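Local coordinates for protein tRNA dimethylallyltransferase (Bacillus halodurans, PDB 3EXA) that probably transfers a dimethylallyl group from dimethylallyl diphosphate to the adenine at position 37 of tRNAs that read codons beginning with uridine, at residues Q38-D44 with L62-P68; L220-A224 with G242-Y247; V136-H140 with I154-Y159. All coordinates share one frame; numbering follows the deposited sequence.

Contact 1 of 3, residues Q38-D44 with L62-P68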
loop_
_atom_site.group_PDB
_atom_site.type_symbol
_atom_site.label_atom_id
_atom_site.label_comp_id
_atom_site.label_asym_id
_atom_site.label_seq_id
_atom_site.Cartn_x
_atom_site.Cartn_y
_atom_site.Cartn_z
ATOM N N GLN A 38 27.884 -11.095 4.781
ATOM C CA GLN A 38 28.856 -10.778 5.818
ATOM C C GLN A 38 28.187 -10.293 7.097
ATOM O O GLN A 38 28.841 -10.201 8.134
ATOM C CB GLN A 38 29.806 -9.676 5.350
ATOM C CG GLN A 38 30.590 -9.985 4.096
ATOM C CD GLN A 38 31.631 -11.044 4.324
ATOM O OE1 GLN A 38 31.308 -12.178 4.670
ATOM N NE2 GLN A 38 32.892 -10.682 4.135
ATOM N N VAL A 39 26.900 -9.961 7.031
ATOM C CA VAL A 39 26.214 -9.459 8.221
ATOM C C VAL A 39 25.907 -10.542 9.239
ATOM O O VAL A 39 25.885 -10.274 10.441
ATOM C CB VAL A 39 24.873 -8.729 7.877
ATOM C CG1 VAL A 39 25.088 -7.737 6.726
ATOM C CG2 VAL A 39 23.776 -9.737 7.556
ATOM N N TYR A 40 25.693 -11.765 8.761
ATOM C CA TYR A 40 25.344 -12.885 9.638
ATOM C C TYR A 40 26.501 -13.445 10.445
ATOM O O TYR A 40 27.454 -13.984 9.893
ATOM C CB TYR A 40 24.707 -14.007 8.812
ATOM C CG TYR A 40 23.417 -13.597 8.137
ATOM C CD1 TYR A 40 22.254 -13.388 8.886
ATOM C CD2 TYR A 40 23.363 -13.388 6.769
ATOM C CE1 TYR A 40 21.070 -12.979 8.282
ATOM C CE2 TYR A 40 22.188 -12.977 6.154
ATOM C CZ TYR A 40 21.048 -12.775 6.912
ATOM O OH TYR A 40 19.880 -12.366 6.306
ATOM N N ARG A 41 26.410 -13.328 11.761
ATOM C CA ARG A 41 27.463 -13.847 12.614
ATOM C C ARG A 41 27.362 -15.348 12.826
ATOM O O ARG A 41 26.267 -15.910 12.875
ATOM C CB ARG A 41 27.468 -13.120 13.960
ATOM C CG ARG A 41 26.140 -12.563 14.353
ATOM C CD ARG A 41 26.334 -11.549 15.439
ATOM N NE ARG A 41 25.161 -10.698 15.548
ATOM C CZ ARG A 41 25.057 -9.673 16.382
ATOM N NH1 ARG A 41 26.063 -9.365 17.191
ATOM N NH2 ARG A 41 23.944 -8.952 16.404
ATOM N N GLY A 42 28.526 -15.984 12.944
ATOM C CA GLY A 42 28.594 -17.421 13.135
ATOM C C GLY A 42 28.771 -18.118 11.801
ATOM O O GLY A 42 28.969 -19.332 11.745
HETATM N N MSE A 43 28.682 -17.331 10.731
HETATM C CA MSE A 43 28.832 -17.806 9.361
HETATM C C MSE A 43 30.064 -17.112 8.802
HETATM O O MSE A 43 29.961 -16.132 8.067
HETATM C CB MSE A 43 27.585 -17.435 8.546
HETATM C CG MSE A 43 26.345 -18.245 8.940
HETATM SE SE MSE A 43 24.643 -17.581 8.295
HETATM C CE MSE A 43 24.526 -18.440 6.571
ATOM N N ASP A 44 31.236 -17.614 9.164
ATOM C CA ASP A 44 32.478 -17.003 8.721
ATOM C C ASP A 44 33.092 -17.705 7.518
ATOM O O ASP A 44 33.542 -17.059 6.570
ATOM C CB ASP A 44 33.481 -16.988 9.878
ATOM C CG ASP A 44 32.895 -16.402 11.153
ATOM O OD1 ASP A 44 32.260 -15.326 11.076
ATOM O OD2 ASP A 44 33.078 -17.010 12.232
ATOM N N LEU A 62 29.276 -3.069 9.304
ATOM C CA LEU A 62 28.218 -3.941 8.824
ATOM C C LEU A 62 28.626 -5.405 8.741
ATOM O O LEU A 62 28.154 -6.160 7.887
ATOM C CB LEU A 62 27.724 -3.435 7.472
ATOM C CG LEU A 62 26.582 -2.404 7.513
ATOM C CD1 LEU A 62 26.665 -1.491 8.737
ATOM C CD2 LEU A 62 26.628 -1.609 6.237
ATOM N N ILE A 63 29.522 -5.798 9.633
ATOM C CA ILE A 63 29.969 -7.173 9.692
ATOM C C ILE A 63 29.512 -7.741 11.026
ATOM O O ILE A 63 29.730 -7.131 12.077
ATOM C CB ILE A 63 31.492 -7.284 9.632
ATOM C CG1 ILE A 63 32.019 -6.592 8.384
ATOM C CG2 ILE A 63 31.895 -8.746 9.623
ATOM C CD1 ILE A 63 31.668 -7.286 7.105
ATOM N N ASP A 64 28.869 -8.902 10.981
ATOM C CA ASP A 64 28.410 -9.540 12.198
ATOM C C ASP A 64 27.422 -8.679 12.973
ATOM O O ASP A 64 27.612 -8.429 14.157
ATOM C CB ASP A 64 29.631 -9.873 13.063
ATOM C CG ASP A 64 30.460 -10.984 12.467
ATOM O OD1 ASP A 64 31.649 -11.124 12.806
ATOM O OD2 ASP A 64 29.911 -11.744 11.648
ATOM N N ILE A 65 26.354 -8.246 12.309
ATOM C CA ILE A 65 25.344 -7.405 12.950
ATOM C C ILE A 65 23.941 -8.028 12.988
ATOM O O ILE A 65 23.015 -7.451 13.564
ATOM C CB ILE A 65 25.215 -6.064 12.219
ATOM C CG1 ILE A 65 24.900 -6.333 10.746
ATOM C CG2 ILE A 65 26.496 -5.258 12.367
ATOM C CD1 ILE A 65 24.470 -5.110 9.980
ATOM N N LYS A 66 23.778 -9.192 12.367
ATOM C CA LYS A 66 22.482 -9.866 12.324
ATOM C C LYS A 66 22.579 -11.372 12.558
ATOM O O LYS A 66 23.423 -12.044 11.970
ATOM C CB LYS A 66 21.814 -9.620 10.968
ATOM C CG LYS A 66 21.198 -8.247 10.801
ATOM C CD LYS A 66 19.821 -8.210 11.416
ATOM C CE LYS A 66 19.157 -6.878 11.180
ATOM N NZ LYS A 66 17.774 -6.911 11.715
ATOM N N ASP A 67 21.713 -11.894 13.418
ATOM C CA ASP A 67 21.681 -13.326 13.714
ATOM C C ASP A 67 21.186 -14.064 12.469
ATOM O O ASP A 67 20.259 -13.609 11.814
ATOM C CB ASP A 67 20.740 -13.590 14.891
ATOM C CG ASP A 67 20.500 -15.067 15.126
ATOM O OD1 ASP A 67 19.605 -15.639 14.476
ATOM O OD2 ASP A 67 21.220 -15.658 15.955
ATOM N N PRO A 68 21.786 -15.221 12.140
ATOM C CA PRO A 68 21.383 -15.994 10.956
ATOM C C PRO A 68 19.900 -16.300 10.789
ATOM O O PRO A 68 19.481 -16.732 9.716
ATOM C CB PRO A 68 22.251 -17.257 11.034
ATOM C CG PRO A 68 22.654 -17.336 12.485
ATOM C CD PRO A 68 22.862 -15.904 12.877
#
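Arg41 lies across the backbone of 62-68 with its guanidinium flat on it: Asp64 O sits 3.3 Å above the plane, offset toward the rim, and Ile65 CA lies over the same face. The chain runs extended from CG to NE, which carries the flat group past Asp64 instead of into its carboxylate. Asp64 OD2 merely brushes Arg41 CB at 3.6 Å; its salt bridge is to Lys49, which also binds Asp44 OD1 and Tyr40 O and so spans two neighbouring acids. The two segments are loops following the parallel strands 29-33 and 60-61, neighbours in the central sheet of this P-loop NTPase-related fold, and residues 35-38 probably take part in tRNA binding. Val39 O joins the loops by accepting two bonds, one from Ile65 N at 2.8 Å in the carbonyl plane on a lone pair, the other from Lys66 N, 45° above that plane. Beside it, Val39 CB packs on Ile65 CG1 at 3.7 Å, while Val39 CG2 covers the centre of one face of the Tyr40 ring. Tyr40 CD1 meets Pro68 CA at 3.4 Å, Asp67 O lies at the ring edge, and the hydroxyl bonds to Glu70 O. At the end of the type II turn from Tyr40 to Met43, the selenium of Met43, a selenomethionine, slants across Pro68, reaching CB at 3.7 Å.

Contact 2 of 3, residues L220-A224 with G242-Y247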
loop_
_atom_site.group_PDB
_atom_site.type_symbol
_atom_site.label_atom_id
_atom_site.label_comp_id
_atom_site.label_asym_id
_atom_site.label_seq_id
_atom_site.Cartn_x
_atom_site.Cartn_y
_atom_site.Cartn_z
ATOM N N LEU A 220 33.545 -25.877 6.332
ATOM C CA LEU A 220 32.241 -25.474 5.813
ATOM C C LEU A 220 31.142 -26.413 6.307
ATOM O O LEU A 220 30.164 -25.968 6.904
ATOM C CB LEU A 220 32.249 -25.481 4.284
ATOM C CG LEU A 220 30.919 -25.045 3.665
ATOM C CD1 LEU A 220 30.572 -23.641 4.159
ATOM C CD2 LEU A 220 31.021 -25.073 2.148
ATOM N N ILE A 221 31.321 -27.710 6.054
ATOM C CA ILE A 221 30.358 -28.736 6.459
ATOM C C ILE A 221 29.961 -28.626 7.930
ATOM O O ILE A 221 28.780 -28.695 8.264
ATOM C CB ILE A 221 30.916 -30.163 6.210
ATOM C CG1 ILE A 221 31.301 -30.321 4.743
ATOM C CG2 ILE A 221 29.869 -31.197 6.584
ATOM C CD1 ILE A 221 31.970 -31.627 4.429
ATOM N N ASP A 222 30.945 -28.471 8.806
ATOM C CA ASP A 222 30.662 -28.344 10.230
ATOM C C ASP A 222 29.844 -27.093 10.480
ATOM O O ASP A 222 28.892 -27.114 11.257
ATOM C CB ASP A 222 31.956 -28.252 11.032
ATOM C CG ASP A 222 32.669 -29.567 11.120
ATOM O OD1 ASP A 222 32.057 -30.525 11.665
ATOM O OD2 ASP A 222 33.830 -29.641 10.650
ATOM N N GLU A 223 30.233 -26.007 9.812
ATOM C CA GLU A 223 29.561 -24.724 9.944
ATOM C C GLU A 223 28.100 -24.839 9.537
ATOM O O GLU A 223 27.231 -24.245 10.173
ATOM C CB GLU A 223 30.264 -23.659 9.087
ATOM C CG GLU A 223 29.690 -22.258 9.261
ATOM C CD GLU A 223 30.375 -21.215 8.399
ATOM O OE1 GLU A 223 30.313 -21.322 7.155
ATOM O OE2 GLU A 223 30.979 -20.281 8.964
ATOM N N ALA A 224 27.829 -25.602 8.482
ATOM C CA ALA A 224 26.456 -25.801 8.007
ATOM C C ALA A 224 25.708 -26.652 9.030
ATOM O O ALA A 224 24.594 -26.314 9.428
ATOM C CB ALA A 224 26.457 -26.501 6.634
ATOM N N GLY A 242 25.979 -20.947 -0.941
ATOM C CA GLY A 242 27.147 -21.505 -0.280
ATOM C C GLY A 242 26.766 -22.287 0.978
ATOM O O GLY A 242 27.627 -22.883 1.621
ATOM N N TYR A 243 25.485 -22.271 1.349
ATOM C CA TYR A 243 24.988 -23.028 2.509
ATOM C C TYR A 243 23.852 -23.943 2.040
ATOM O O TYR A 243 23.584 -24.976 2.646
ATOM C CB TYR A 243 24.451 -22.108 3.632
ATOM C CG TYR A 243 25.516 -21.340 4.393
ATOM C CD1 TYR A 243 26.018 -20.147 3.894
ATOM C CD2 TYR A 243 26.085 -21.857 5.559
ATOM C CE1 TYR A 243 27.068 -19.480 4.516
ATOM C CE2 TYR A 243 27.142 -21.205 6.201
ATOM C CZ TYR A 243 27.633 -20.015 5.663
ATOM O OH TYR A 243 28.715 -19.379 6.228
ATOM N N LYS A 244 23.184 -23.555 0.957
ATOM C CA LYS A 244 22.085 -24.357 0.443
ATOM C C LYS A 244 22.582 -25.699 -0.102
ATOM O O LYS A 244 21.936 -26.717 0.092
ATOM C CB LYS A 244 21.294 -23.587 -0.631
ATOM C CG LYS A 244 21.979 -23.432 -1.966
ATOM C CD LYS A 244 21.103 -22.693 -2.985
ATOM C CE LYS A 244 21.955 -22.348 -4.218
ATOM N NZ LYS A 244 21.225 -21.651 -5.317
ATOM N N GLU A 245 23.740 -25.716 -0.749
ATOM C CA GLU A 245 24.256 -26.969 -1.277
ATOM C C GLU A 245 24.491 -27.968 -0.151
ATOM O O GLU A 245 24.158 -29.152 -0.271
ATOM C CB GLU A 245 25.551 -26.744 -2.035
ATOM C CG GLU A 245 25.402 -25.850 -3.255
ATOM C CD GLU A 245 25.428 -24.369 -2.936
ATOM O OE1 GLU A 245 25.868 -23.985 -1.822
ATOM O OE2 GLU A 245 25.027 -23.578 -3.820
HETATM N N MSE A 246 25.062 -27.499 0.948
HETATM C CA MSE A 246 25.300 -28.384 2.075
HETATM C C MSE A 246 23.960 -28.863 2.649
HETATM O O MSE A 246 23.828 -30.016 3.056
HETATM C CB MSE A 246 26.131 -27.674 3.149
HETATM C CG MSE A 246 27.554 -27.359 2.709
HETATM SE SE MSE A 246 28.555 -28.934 2.086
HETATM C CE MSE A 246 28.626 -28.504 0.184
ATOM N N TYR A 247 22.956 -27.994 2.666
ATOM C CA TYR A 247 21.661 -28.402 3.188
ATOM C C TYR A 247 21.052 -29.558 2.382
ATOM O O TYR A 247 20.438 -30.462 2.952
ATOM C CB TYR A 247 20.701 -27.214 3.247
ATOM C CG TYR A 247 20.719 -26.477 4.570
ATOM C CD1 TYR A 247 19.526 -26.120 5.193
ATOM C CD2 TYR A 247 21.919 -26.132 5.201
ATOM C CE1 TYR A 247 19.511 -25.441 6.408
ATOM C CE2 TYR A 247 21.912 -25.442 6.425
ATOM C CZ TYR A 247 20.692 -25.104 7.017
ATOM O OH TYR A 247 20.634 -24.436 8.223
#
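Met246, a selenomethionine, carries most of the apolar side of this contact, reaching from helix 244-251 against three residues of helix 220-229. Its CB meets the methyl of Ala224 at 3.7 Å, a close approach that a small residue on the facing helix allows. Its chain then bends at chi2, which takes the selenium off toward Ile221, where SE lies 4.1 Å from CG1. Leu220 packs beside it: its side chain crosses that of Met246 at about a right angle, CD2 lying 4.2 Å from Met246 CG, and CD1 approaches Gly242 O. Helix 256-279 adds to the same apolar cluster, with Leu263 on Leu220, Leu256 on Ile221 and Ala259 on Met246.

One side-chain hydrogen bond crosses the contact. Tyr243 OH donates to Glu223 OE1 at 2.7 Å, coming from well above the carboxylate plane (64° out of it), with the ring and carboxylate planes 34° apart. Glu223 gets there fully extended, CG anti to the backbone N (chi1 -175°), and its carboxylate is gripped further by backbone N-H groups: Gly46 N on OE1 and Ile45 N on OE2. A buried carboxylate is thus well supplied with donors, which would probably favour its charged form.

Backbone and ring meet more loosely where Tyr247 CE2 stands 4.1 Å from Ala224 O. Its hydroxyl bonds to Ile232 O, and its ring meets Tyr228 edge-to-face.

Tyr243 occupies the N-cap of helix 244-251, and the contact packs that helix's first turn against the start of helix 220-229, with helix 256-279 alongside; its loop end belongs to the 239-244 region that probably interacts with tRNA.

Contact 3 of 3, residues V136-H140 with I154-Y159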
loop_
_atom_site.group_PDB
_atom_site.type_symbol
_atom_site.label_atom_id
_atom_site.label_comp_id
_atom_site.label_asym_id
_atom_site.label_seq_id
_atom_site.Cartn_x
_atom_site.Cartn_y
_atom_site.Cartn_z
ATOM N N VAL A 136 -24.335 1.808 -11.357
ATOM C CA VAL A 136 -23.301 0.875 -10.948
ATOM C C VAL A 136 -22.655 0.379 -12.238
ATOM O O VAL A 136 -21.488 -0.010 -12.250
ATOM C CB VAL A 136 -23.865 -0.315 -10.141
ATOM C CG1 VAL A 136 -24.627 -1.266 -11.043
ATOM C CG2 VAL A 136 -22.740 -1.025 -9.434
ATOM N N GLN A 137 -23.401 0.407 -13.337
ATOM C CA GLN A 137 -22.819 -0.030 -14.597
ATOM C C GLN A 137 -21.985 1.108 -15.196
ATOM O O GLN A 137 -21.141 0.872 -16.065
ATOM C CB GLN A 137 -23.894 -0.473 -15.591
ATOM C CG GLN A 137 -24.599 0.666 -16.275
ATOM C CD GLN A 137 -25.286 0.242 -17.556
ATOM O OE1 GLN A 137 -25.913 1.061 -18.229
ATOM N NE2 GLN A 137 -25.170 -1.038 -17.903
ATOM N N ALA A 138 -22.222 2.339 -14.742
ATOM C CA ALA A 138 -21.439 3.482 -15.226
ATOM C C ALA A 138 -20.009 3.333 -14.693
ATOM O O ALA A 138 -19.027 3.623 -15.388
ATOM C CB ALA A 138 -22.042 4.795 -14.743
ATOM N N LEU A 139 -19.903 2.874 -13.449
ATOM C CA LEU A 139 -18.608 2.655 -12.816
ATOM C C LEU A 139 -17.946 1.482 -13.535
ATOM O O LEU A 139 -16.717 1.369 -13.600
ATOM C CB LEU A 139 -18.791 2.305 -11.342
ATOM C CG LEU A 139 -17.481 1.953 -10.645
ATOM C CD1 LEU A 139 -16.619 3.178 -10.603
ATOM C CD2 LEU A 139 -17.743 1.431 -9.248
ATOM N N HIS A 140 -18.800 0.618 -14.072
ATOM C CA HIS A 140 -18.381 -0.555 -14.807
ATOM C C HIS A 140 -17.895 -0.096 -16.175
ATOM O O HIS A 140 -16.884 -0.584 -16.686
ATOM C CB HIS A 140 -19.563 -1.519 -14.944
ATOM C CG HIS A 140 -19.176 -2.889 -15.402
ATOM N ND1 HIS A 140 -19.116 -3.241 -16.733
ATOM C CD2 HIS A 140 -18.804 -3.989 -14.705
ATOM C CE1 HIS A 140 -18.724 -4.499 -16.836
ATOM N NE2 HIS A 140 -18.527 -4.974 -15.620
ATOM N N ILE A 154 -16.276 -9.251 -14.763
ATOM C CA ILE A 154 -16.955 -8.963 -13.500
ATOM C C ILE A 154 -18.361 -8.410 -13.724
ATOM O O ILE A 154 -18.540 -7.465 -14.490
ATOM C CB ILE A 154 -16.169 -7.922 -12.682
ATOM C CG1 ILE A 154 -14.717 -8.374 -12.515
ATOM C CG2 ILE A 154 -16.830 -7.720 -11.329
ATOM C CD1 ILE A 154 -13.788 -7.255 -12.084
ATOM N N HIS A 155 -19.350 -8.999 -13.050
ATOM C CA HIS A 155 -20.741 -8.548 -13.164
ATOM C C HIS A 155 -20.809 -7.107 -12.684
ATOM O O HIS A 155 -20.298 -6.776 -11.618
ATOM C CB HIS A 155 -21.661 -9.395 -12.287
ATOM C CG HIS A 155 -23.113 -9.297 -12.647
ATOM N ND1 HIS A 155 -24.120 -9.435 -11.716
ATOM C CD2 HIS A 155 -23.730 -9.157 -13.846
ATOM C CE1 HIS A 155 -25.293 -9.389 -12.323
ATOM N NE2 HIS A 155 -25.083 -9.222 -13.617
ATOM N N PRO A 156 -21.461 -6.232 -13.462
ATOM C CA PRO A 156 -21.575 -4.820 -13.084
ATOM C C PRO A 156 -22.173 -4.539 -11.692
ATOM O O PRO A 156 -21.894 -3.495 -11.102
ATOM C CB PRO A 156 -22.382 -4.213 -14.243
ATOM C CG PRO A 156 -23.127 -5.379 -14.818
ATOM C CD PRO A 156 -22.140 -6.499 -14.743
ATOM N N ASN A 157 -22.968 -5.469 -11.166
ATOM C CA ASN A 157 -23.576 -5.315 -9.834
ATOM C C ASN A 157 -22.542 -5.563 -8.725
ATOM O O ASN A 157 -22.803 -5.328 -7.542
ATOM C CB ASN A 157 -24.754 -6.297 -9.646
ATOM C CG ASN A 157 -26.068 -5.791 -10.251
ATOM O OD1 ASN A 157 -26.155 -5.521 -11.446
ATOM N ND2 ASN A 157 -27.099 -5.674 -9.416
ATOM N N ASN A 158 -21.367 -6.051 -9.102
ATOM C CA ASN A 158 -20.326 -6.313 -8.116
ATOM C C ASN A 158 -19.393 -5.104 -8.065
ATOM O O ASN A 158 -18.203 -5.230 -8.319
ATOM C CB ASN A 158 -19.535 -7.562 -8.513
ATOM C CG ASN A 158 -18.730 -8.135 -7.361
ATOM O OD1 ASN A 158 -18.631 -7.528 -6.290
ATOM N ND2 ASN A 158 -18.146 -9.310 -7.576
ATOM N N TYR A 159 -19.946 -3.941 -7.726
ATOM C CA TYR A 159 -19.189 -2.697 -7.663
ATOM C C TYR A 159 -17.976 -2.757 -6.748
ATOM O O TYR A 159 -17.000 -2.027 -6.948
ATOM C CB TYR A 159 -20.080 -1.549 -7.203
ATOM C CG TYR A 159 -20.475 -1.624 -5.740
ATOM C CD1 TYR A 159 -21.655 -2.259 -5.343
ATOM C CD2 TYR A 159 -19.669 -1.046 -4.750
ATOM C CE1 TYR A 159 -22.027 -2.314 -4.000
ATOM C CE2 TYR A 159 -20.028 -1.099 -3.404
ATOM C CZ TYR A 159 -21.209 -1.730 -3.035
ATOM O OH TYR A 159 -21.573 -1.746 -1.702
HETATM O O HOH W 1 -19.943 -1.821 -10.467
#
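Gln137 and Pro156 bring their CA atoms to 5.2 Å where the type I turn from His155 to Asn158 comes up against helix 136-144. Both belong to an all-helical part of the chain, formed by helices 121-133, 136-144, 148-151 and 159-171 and standing far from the central sheet. His140 reaches alongside Pro156 to the residue just before the turn. Its CG is anti to the backbone N (chi1 -167°), which sends NE2 to Ile154 O at 2.7 Å, almost in line with the carbonyl bond, with the acceptor tilted 17° from the ring plane. Pro156 CB lies over one face of the imidazole in a CH-pi contact, 3.9 Å from the ring centroid. With an alanine here, Ile154 O would probably lose its imidazole donor and Pro156 the flat surface it rests on. Val136 turns toward the turn too, its CG2 touching Tyr159 CB at 3.5 Å; deeper in, Leu139 packs on Val162, Ile163 and Leu166 of helix 159-171. Asn157 and Tyr159 also touch Asn280 and Leu103 of the second subunit. One water ties the backbones together, donating to Val136 O at 3.0 Å and to Pro156 O at 2.6 Å.

Contacts 1 and 2 are neighbours, their centres about 15 Å apart and in touch: Met43 of 38-44 packs on Tyr243, and Glu223 of 220-224 lies against the backbone at Met43 and Asp44. Loops leaving the parallel sheet thereby meet the helices 220-229 and 244-251, close to segments that probably contact tRNA. Contact 3 is remote, its centre about 53 Å from that of contact 1 and about 55 Å from that of contact 2, in the helical part built from helices 121-133 to 159-171. Along the chain the order is contact 1, contact 3, contact 2, so the chain leaves the main body for the distant helices and then comes back to the sheet at strand 191-198, before contact 2.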